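Side-chain contacts in cytochrome c class I (Sideroxydans lithotrophicus, PDB 4XXL), which probably shuttles electrons through a covalently bound heme c, consistent with a part in lithoautotrophic growth: residues E40-C43 and F44-H47; K68-A71 and E72-I76; A106-N109 and L110-I114. All blocks are in the same frame, centred on the assembly; numbering follows the deposited sequence.

Contact 1: residues E40-C43 and F44-H47; sequences ENNC and FKCH. With HEC (heme c), chain B.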
loop_
_atom_site.group_PDB
_atom_site.type_symbol
_atom_site.label_atom_id
_atom_site.label_comp_id
_atom_site.label_asym_id
_atom_site.label_seq_id
_atom_site.Cartn_x
_atom_site.Cartn_y
_atom_site.Cartn_z
ATOM N N GLU A 40 -11.242 -4.831 -0.222
ATOM C CA GLU A 40 -12.066 -4.586 0.934
ATOM C C GLU A 40 -11.854 -3.254 1.631
ATOM O O GLU A 40 -12.751 -2.754 2.249
ATOM C CB GLU A 40 -11.875 -5.743 1.957
ATOM C CG GLU A 40 -12.496 -7.055 1.515
ATOM C CD GLU A 40 -12.175 -8.251 2.424
ATOM O OE1 GLU A 40 -11.366 -8.123 3.391
ATOM O OE2 GLU A 40 -12.726 -9.347 2.148
ATOM N N ASN A 41 -10.641 -2.693 1.519
ATOM C CA ASN A 41 -10.293 -1.469 2.214
ATOM C C ASN A 41 -10.068 -0.262 1.311
ATOM O O ASN A 41 -9.491 0.730 1.665
ATOM C CB ASN A 41 -9.106 -1.753 3.097
ATOM C CG ASN A 41 -9.460 -2.626 4.266
ATOM O OD1 ASN A 41 -10.046 -2.156 5.244
ATOM N ND2 ASN A 41 -9.125 -3.911 4.174
ATOM N N ASN A 42 -10.611 -0.360 0.107
ATOM C CA ASN A 42 -10.727 0.734 -0.861
ATOM C C ASN A 42 -9.417 1.096 -1.536
ATOM O O ASN A 42 -9.287 2.164 -2.140
ATOM C CB ASN A 42 -11.405 1.976 -0.232
ATOM C CG ASN A 42 -12.912 1.896 -0.241
ATOM O OD1 ASN A 42 -13.499 1.091 -0.954
ATOM N ND2 ASN A 42 -13.554 2.826 0.475
ATOM N N CYS A 43 -8.402 0.274 -1.313
ATOM C CA CYS A 43 -7.088 0.603 -1.812
ATOM C C CYS A 43 -7.074 0.810 -3.310
ATOM O O CYS A 43 -6.433 1.777 -3.767
ATOM C CB CYS A 43 -6.108 -0.511 -1.370
ATOM S SG CYS A 43 -6.047 -0.882 0.357
ATOM N N PHE A 44 -7.770 -0.020 -4.045
ATOM C CA PHE A 44 -7.780 0.042 -5.507
ATOM C C PHE A 44 -8.661 1.208 -6.009
ATOM O O PHE A 44 -8.636 1.546 -7.176
ATOM C CB PHE A 44 -8.226 -1.255 -6.105
ATOM C CG PHE A 44 -7.234 -2.382 -5.964
ATOM C CD1 PHE A 44 -5.890 -2.221 -6.166
ATOM C CD2 PHE A 44 -7.694 -3.648 -5.637
ATOM C CE1 PHE A 44 -5.010 -3.321 -6.088
ATOM C CE2 PHE A 44 -6.857 -4.738 -5.557
ATOM C CZ PHE A 44 -5.498 -4.568 -5.758
ATOM N N LYS A 45 -9.397 1.872 -5.131
ATOM C CA LYS A 45 -10.122 3.072 -5.604
ATOM C C LYS A 45 -9.145 4.192 -5.951
ATOM O O LYS A 45 -9.434 5.023 -6.803
ATOM C CB LYS A 45 -11.109 3.550 -4.547
ATOM C CG LYS A 45 -12.147 2.533 -4.158
ATOM C CD LYS A 45 -12.930 2.051 -5.368
ATOM C CE LYS A 45 -14.278 1.449 -5.027
ATOM N NZ LYS A 45 -14.243 0.557 -3.863
ATOM N N CYS A 46 -8.002 4.196 -5.292
ATOM C CA CYS A 46 -7.015 5.216 -5.555
ATOM C C CYS A 46 -5.702 4.730 -6.200
ATOM O O CYS A 46 -4.905 5.545 -6.613
ATOM C CB CYS A 46 -6.698 5.883 -4.257
ATOM S SG CYS A 46 -8.063 6.863 -3.550
ATOM N N HIS A 47 -5.422 3.421 -6.119
ATOM C CA HIS A 47 -4.141 2.850 -6.577
ATOM C C HIS A 47 -4.418 1.800 -7.616
ATOM O O HIS A 47 -5.347 1.012 -7.444
ATOM C CB HIS A 47 -3.361 2.229 -5.411
ATOM C CG HIS A 47 -2.919 3.215 -4.349
ATOM N ND1 HIS A 47 -1.774 3.968 -4.477
ATOM C CD2 HIS A 47 -3.422 3.504 -3.120
ATOM C CE1 HIS A 47 -1.577 4.633 -3.348
ATOM N NE2 HIS A 47 -2.605 4.426 -2.530
HETATM FE FE HEC B . -2.609 4.976 -0.615
HETATM C CHA HEC B . 0.460 6.576 -0.965
HETATM C CHB HEC B . -0.999 1.983 -0.011
HETATM C CHC HEC B . -5.628 3.530 0.229
HETATM C CHD HEC B . -4.209 7.692 -1.806
HETATM N NA HEC B . -0.627 4.430 -0.463
HETATM C C1A HEC B . 0.443 5.209 -0.721
HETATM C C2A HEC B . 1.591 4.378 -0.664
HETATM C C3A HEC B . 1.152 3.098 -0.420
HETATM C C4A HEC B . -0.264 3.133 -0.299
HETATM C CMA HEC B . 1.961 1.841 -0.324
HETATM C CAA HEC B . 3.014 4.896 -0.868
HETATM C CBA HEC B . 3.562 5.377 0.457
HETATM C CGA HEC B . 5.022 5.795 0.405
HETATM O O1A HEC B . 5.561 6.026 -0.687
HETATM O O2A HEC B . 5.700 5.773 1.487
HETATM N NB HEC B . -3.212 3.136 -0.026
HETATM C C1B HEC B . -2.391 2.047 0.165
HETATM C C2B HEC B . -3.179 0.938 0.598
HETATM C C3B HEC B . -4.462 1.320 0.697
HETATM C C4B HEC B . -4.502 2.728 0.320
HETATM C CMB HEC B . -2.621 -0.419 0.924
HETATM C CAB HEC B . -5.646 0.598 1.207
HETATM C CBB HEC B . -5.463 0.257 2.567
HETATM N NC HEC B . -4.598 5.536 -0.809
HETATM C C1C HEC B . -5.618 4.766 -0.350
HETATM C C2C HEC B . -6.778 5.464 -0.741
HETATM C C3C HEC B . -6.450 6.626 -1.413
HETATM C C4C HEC B . -5.024 6.650 -1.386
HETATM C CMC HEC B . -8.136 4.911 -0.520
HETATM C CAC HEC B . -7.401 7.636 -2.038
HETATM C CBC HEC B . -8.414 8.196 -1.250
HETATM N ND HEC B . -2.006 6.740 -1.175
HETATM C C1D HEC B . -2.800 7.748 -1.681
HETATM C C2D HEC B . -2.002 8.956 -2.009
HETATM C C3D HEC B . -0.742 8.620 -1.767
HETATM C C4D HEC B . -0.724 7.226 -1.284
HETATM C CMD HEC B . -2.537 10.230 -2.539
HETATM C CAD HEC B . 0.509 9.486 -1.996
HETATM C CBD HEC B . 0.846 10.277 -0.766
HETATM C CGD HEC B . 2.071 11.191 -0.879
HETATM O O1D HEC B . 2.990 11.011 -1.736
HETATM O O2D HEC B . 2.184 12.111 -0.025
#
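Cys-43, Cys-46 and His-47 make up the CXXCH heme-attachment motif of class I cytochromes c, folded as one short turn against the porphyrin. Cys-43 SG is bonded to heme CAB at 1.8 Å, and Cys-46 SG to CAC at the same length. In both cysteines SG stands anti to the carbonyl carbon, which brings both sulfurs to the heme. His-47 NE2 coordinates the iron at 2.0 Å, with His-95 supplying the other protein ligand. Cys-43 O grips the turn by accepting two backbone hydrogens: His-47 N lies in its carbonyl plane at 3.0 Å, while Cys-46 N comes from above that plane. The same oxygen sits at the edge of the imidazole. One residue earlier, Lys-45 N bonds to Asn-42 O, and the lysine chain, bent at chi2 and chi4, swings NZ to 3.0 Å from Asn-42 OD1, 36° out of the amide plane. Asn-42, with positive phi (74°), is the C-prime residue of the Schellman motif that ends helix 31-40, and its carbonyl O lies 3.4 Å from the heme methyl CMC. With an alanine in place of Asn-42, Lys-45 NZ would probably lose its acceptor and be set free to swing, and the left-handed backbone turn would be harder to hold. ND1 of His-47 donates to Pro-56 O, a second-shell bond that fixes the ring's rotation, and Tyr-58 stacks on the imidazole. The turn packs on two helices: Phe-44 and Cys-43 touch Ala-38 of helix 31-40 and Tyr-58 of helix 58-65.

Contact 2: residues K68-A71 and E72-I76; sequences KADA and EAKLI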
loop_
_atom_site.group_PDB
_atom_site.type_symbol
_atom_site.label_atom_id
_atom_site.label_comp_id
_atom_site.label_asym_id
_atom_site.label_seq_id
_atom_site.Cartn_x
_atom_site.Cartn_y
_atom_site.Cartn_z
ATOM N N LYS A 68 15.374 -1.292 -0.094
ATOM C CA LYS A 68 15.456 -0.699 1.207
ATOM C C LYS A 68 15.297 -1.719 2.325
ATOM O O LYS A 68 14.303 -2.459 2.371
ATOM C CB LYS A 68 14.416 0.418 1.394
ATOM C CG LYS A 68 14.633 1.613 0.477
ATOM C CD LYS A 68 13.788 2.828 0.861
ATOM C CE LYS A 68 14.002 3.953 -0.146
ATOM N NZ LYS A 68 15.419 4.433 -0.100
ATOM N N ALA A 69 16.273 -1.754 3.241
ATOM C CA ALA A 69 16.228 -2.805 4.271
ATOM C C ALA A 69 14.962 -2.730 5.136
ATOM O O ALA A 69 14.459 -3.759 5.565
ATOM C CB ALA A 69 17.430 -2.646 5.161
ATOM N N ASP A 70 14.464 -1.521 5.368
ATOM C CA ASP A 70 13.276 -1.360 6.218
ATOM C C ASP A 70 11.997 -1.088 5.446
ATOM O O ASP A 70 11.037 -0.526 6.024
ATOM C CB ASP A 70 13.487 -0.241 7.228
ATOM C CG ASP A 70 13.790 1.082 6.598
ATOM O OD1 ASP A 70 13.933 1.199 5.331
ATOM O OD2 ASP A 70 13.918 2.074 7.371
ATOM N N ALA A 71 11.975 -1.506 4.175
ATOM C CA ALA A 71 10.799 -1.255 3.362
ATOM C C ALA A 71 9.490 -1.771 3.958
ATOM O O ALA A 71 8.439 -1.080 3.962
ATOM C CB ALA A 71 10.999 -1.821 1.984
ATOM N N GLU A 72 9.519 -3.030 4.350
ATOM C CA GLU A 72 8.293 -3.599 4.912
ATOM C C GLU A 72 7.789 -2.867 6.147
ATOM O O GLU A 72 6.616 -2.514 6.258
ATOM C CB GLU A 72 8.543 -5.070 5.303
ATOM C CG GLU A 72 7.328 -5.878 5.785
ATOM C CD GLU A 72 7.705 -7.309 6.173
ATOM O OE1 GLU A 72 7.495 -8.247 5.401
ATOM O OE2 GLU A 72 8.237 -7.516 7.295
ATOM N N ALA A 73 8.697 -2.587 7.076
ATOM C CA ALA A 73 8.276 -1.899 8.292
ATOM C C ALA A 73 7.728 -0.492 7.934
ATOM O O ALA A 73 6.752 0.003 8.528
ATOM C CB ALA A 73 9.424 -1.764 9.261
ATOM N N LYS A 74 8.395 0.168 6.963
ATOM C CA LYS A 74 7.965 1.518 6.579
ATOM C C LYS A 74 6.561 1.544 5.994
ATOM O O LYS A 74 5.812 2.497 6.282
ATOM C CB LYS A 74 8.883 2.185 5.569
ATOM C CG LYS A 74 10.194 2.694 6.140
ATOM C CD LYS A 74 10.157 4.184 6.460
ATOM C CE LYS A 74 11.440 4.891 6.003
ATOM N NZ LYS A 74 12.538 4.828 7.012
ATOM N N LEU A 75 6.252 0.559 5.151
ATOM C CA LEU A 75 4.909 0.548 4.536
ATOM C C LEU A 75 3.855 0.033 5.520
ATOM O O LEU A 75 2.700 0.497 5.487
ATOM C CB LEU A 75 4.845 -0.255 3.222
ATOM C CG LEU A 75 5.568 0.351 1.983
ATOM C CD1 LEU A 75 5.191 -0.375 0.718
ATOM C CD2 LEU A 75 5.248 1.856 1.826
ATOM N N ILE A 76 4.235 -0.880 6.400
ATOM C CA ILE A 76 3.279 -1.283 7.481
ATOM C C ILE A 76 2.921 -0.046 8.321
ATOM O O ILE A 76 1.727 0.174 8.624
ATOM C CB ILE A 76 3.805 -2.426 8.377
ATOM C CG1 ILE A 76 3.856 -3.690 7.542
ATOM C CG2 ILE A 76 2.928 -2.559 9.627
ATOM C CD1 ILE A 76 4.542 -4.888 8.210
HETATM O O HOH W 1 11.855 -4.862 4.547
#
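Lys-74 reaches back one helical turn to Asp-70, its chain lying across that of the aspartate. CB lies 3.5 Å from Asp-70 O and also near Ala-71 O; CG comes closer still, 3.3 Å from Asp-70 O. Bends at chi2, chi3 and chi4 then curl the chain round, carrying CE past Asp-70 OD2 and placing NZ 3.1 Å from that oxygen in a salt bridge that meets it from above the carboxylate plane. Because Asp-70 CG lies between its backbone N and carbonyl carbon (chi1 58°), this carboxylate carbon comes to 4.0 Å from Lys-74 CG. Asp-70 occupies the N-cap position of helix 71-81, yet its side chain makes no capping bond; its OD2 pairs with Lys-74 NZ. A water that accepts from Glu-72 N at 3.0 Å and donates to Ala-69 O serves one amide of this first turn. The chain enters through a type I beta turn, Lys-68 to Ala-71, closed by Ala-71 N to Lys-68 O at 3.1 Å. From there the helical bonds begin, Lys-74 N to Asp-70 O (2.9 Å) and Leu-75 N to Ala-71 O (3.0 Å). Leu-75 faces inward, touching the heme, Tyr-65 and Val-61, while Ala-71 packs on Tyr-65 and on Leu-115 of helix 104-115.

Contact 3: residues A106-N109 and L110-I114; sequences AIKN and LVDWI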
loop_
_atom_site.group_PDB
_atom_site.type_symbol
_atom_site.label_atom_id
_atom_site.label_comp_id
_atom_site.label_asym_id
_atom_site.label_seq_id
_atom_site.Cartn_x
_atom_site.Cartn_y
_atom_site.Cartn_z
ATOM N N ALA A 106 -2.328 -10.297 7.851
ATOM C CA ALA A 106 -2.894 -9.876 6.547
ATOM C C ALA A 106 -2.269 -8.567 6.034
ATOM O O ALA A 106 -1.979 -8.421 4.857
ATOM C CB ALA A 106 -4.403 -9.803 6.669
ATOM N N ILE A 107 -2.003 -7.670 6.942
ATOM C CA ILE A 107 -1.455 -6.346 6.574
ATOM C C ILE A 107 -0.036 -6.575 6.036
ATOM O O ILE A 107 0.348 -6.044 4.980
ATOM C CB ILE A 107 -1.489 -5.408 7.747
ATOM C CG1 ILE A 107 -2.913 -4.950 8.008
ATOM C CG2 ILE A 107 -0.637 -4.177 7.492
ATOM C CD1 ILE A 107 -3.167 -4.290 9.348
ATOM N N LYS A 108 0.741 -7.401 6.730
ATOM C CA LYS A 108 2.114 -7.750 6.298
ATOM C C LYS A 108 2.098 -8.380 4.890
ATOM O O LYS A 108 2.922 -8.116 4.042
ATOM C CB LYS A 108 2.803 -8.700 7.310
ATOM C CG LYS A 108 4.239 -9.036 6.960
ATOM C CD LYS A 108 4.903 -9.938 8.007
ATOM C CE LYS A 108 6.332 -10.325 7.690
ATOM N NZ LYS A 108 6.476 -10.945 6.332
ATOM N N ASN A 109 1.174 -9.310 4.685
ATOM C CA ASN A 109 1.090 -9.970 3.398
ATOM C C ASN A 109 0.723 -8.988 2.284
ATOM O O ASN A 109 1.299 -9.032 1.167
ATOM C CB ASN A 109 0.048 -11.096 3.469
ATOM C CG ASN A 109 -0.090 -11.819 2.176
ATOM O OD1 ASN A 109 0.820 -12.503 1.755
ATOM N ND2 ASN A 109 -1.219 -11.633 1.520
ATOM N N LEU A 110 -0.136 -8.037 2.580
ATOM C CA LEU A 110 -0.470 -7.029 1.570
ATOM C C LEU A 110 0.752 -6.108 1.233
ATOM O O LEU A 110 1.040 -5.882 0.056
ATOM C CB LEU A 110 -1.602 -6.139 2.021
ATOM C CG LEU A 110 -1.904 -4.907 1.165
ATOM C CD1 LEU A 110 -2.212 -5.225 -0.285
ATOM C CD2 LEU A 110 -3.107 -4.212 1.752
ATOM N N VAL A 111 1.490 -5.663 2.238
ATOM C CA VAL A 111 2.711 -4.889 2.056
ATOM C C VAL A 111 3.698 -5.676 1.229
ATOM O O VAL A 111 4.330 -5.164 0.305
ATOM C CB VAL A 111 3.274 -4.435 3.427
ATOM C CG1 VAL A 111 4.718 -3.863 3.322
ATOM C CG2 VAL A 111 2.344 -3.336 3.976
ATOM N N ASP A 112 3.865 -6.943 1.579
ATOM C CA ASP A 112 4.849 -7.777 0.876
ATOM C C ASP A 112 4.477 -7.919 -0.613
ATOM O O ASP A 112 5.340 -7.877 -1.513
ATOM C CB ASP A 112 5.044 -9.141 1.528
ATOM C CG ASP A 112 5.699 -9.074 2.890
ATOM O OD1 ASP A 112 6.333 -8.056 3.219
ATOM O OD2 ASP A 112 5.600 -10.068 3.604
ATOM N N TRP A 113 3.190 -8.022 -0.882
ATOM C CA TRP A 113 2.696 -8.072 -2.273
ATOM C C TRP A 113 3.046 -6.798 -2.984
ATOM O O TRP A 113 3.692 -6.840 -4.056
ATOM C CB TRP A 113 1.203 -8.351 -2.328
ATOM C CG TRP A 113 0.673 -8.390 -3.741
ATOM C CD1 TRP A 113 1.015 -9.230 -4.736
ATOM C CD2 TRP A 113 -0.261 -7.451 -4.321
ATOM N NE1 TRP A 113 0.382 -8.874 -5.907
ATOM C CE2 TRP A 113 -0.409 -7.795 -5.684
ATOM C CE3 TRP A 113 -0.923 -6.343 -3.846
ATOM C CZ2 TRP A 113 -1.243 -7.097 -6.544
ATOM C CZ3 TRP A 113 -1.741 -5.655 -4.691
ATOM C CH2 TRP A 113 -1.905 -6.033 -6.034
ATOM N N ILE A 114 2.660 -5.664 -2.425
ATOM C CA ILE A 114 3.018 -4.382 -3.010
ATOM C C ILE A 114 4.494 -4.247 -3.363
ATOM O O ILE A 114 4.825 -3.829 -4.496
ATOM C CB ILE A 114 2.537 -3.198 -2.118
ATOM C CG1 ILE A 114 0.983 -3.123 -2.149
ATOM C CG2 ILE A 114 3.177 -1.874 -2.537
ATOM C CD1 ILE A 114 0.387 -2.231 -1.062
HETATM O O HOH W 2 3.900 -12.414 2.684
#
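Lys-108 and Asp-112, one helical turn apart, are joined by a salt bridge in which NZ of Lys-108 meets OD2 of Asp-112 at 3.0 Å on the syn lone pair. Lys-108 CG points away from the backbone N (chi1 -177°), and the chain runs extended to a single bend at chi4, which turns NZ in to OD2; on the way CG passes 3.8 Å from the same OD2. A water donates to that oxygen at 3.0 Å and also to Asn-109 OD1 at 3.2 Å, so OD2 receives two hydrogen bonds. Beneath these side chains the backbone sets the spacing: Asp-112 N bonds to Lys-108 O at 2.9 Å, and Trp-113 N to Asn-109 O at 3.0 Å, as expected within helix 104-115. In the next shell, Asn-109 ND2 donates to Asp-30 O, which steadies the amide whose OD1 receives the water. The buried side of the helix carries Leu-110 and Ile-114 against the heme, Val-111 against helix 71-81, and Trp-113 against Val-31, Ala-34 and Lys-35 of helix 31-40, the pairing of N- and C-terminal helices familiar from the cytochrome c fold. Lys-108 NZ also bridges to Glu-72, whose carboxylate comes so close to that of Asp-112 that one of the two may well carry a proton, and the ammonium would probably ease what negative charge remains.

In the fold
Contact 1 belongs to the heme site, and covalent bonds and metal coordination dominate it; contact 2 is the entry to helix 71-81 and contact 3 lies within helix 104-115, each with a lysine-to-aspartate salt bridge four residues apart. Contact 2 pairs its charges at the surface, contact 3 where two helices meet. Contact 3 is the most buried; contacts 1 and 2 are each partly buried and lie on opposite sides of the chain's centre. Helix 104-115 links them: Trp-113 CH2 packs 3.9 Å from Phe-44 CZ of contact 1, while Val-111 CG1 lies 3.6 Å from Leu-75 CB of contact 2. Leu-75, Leu-110 and Ile-114 bring both helices to the heme that contact 1 anchors.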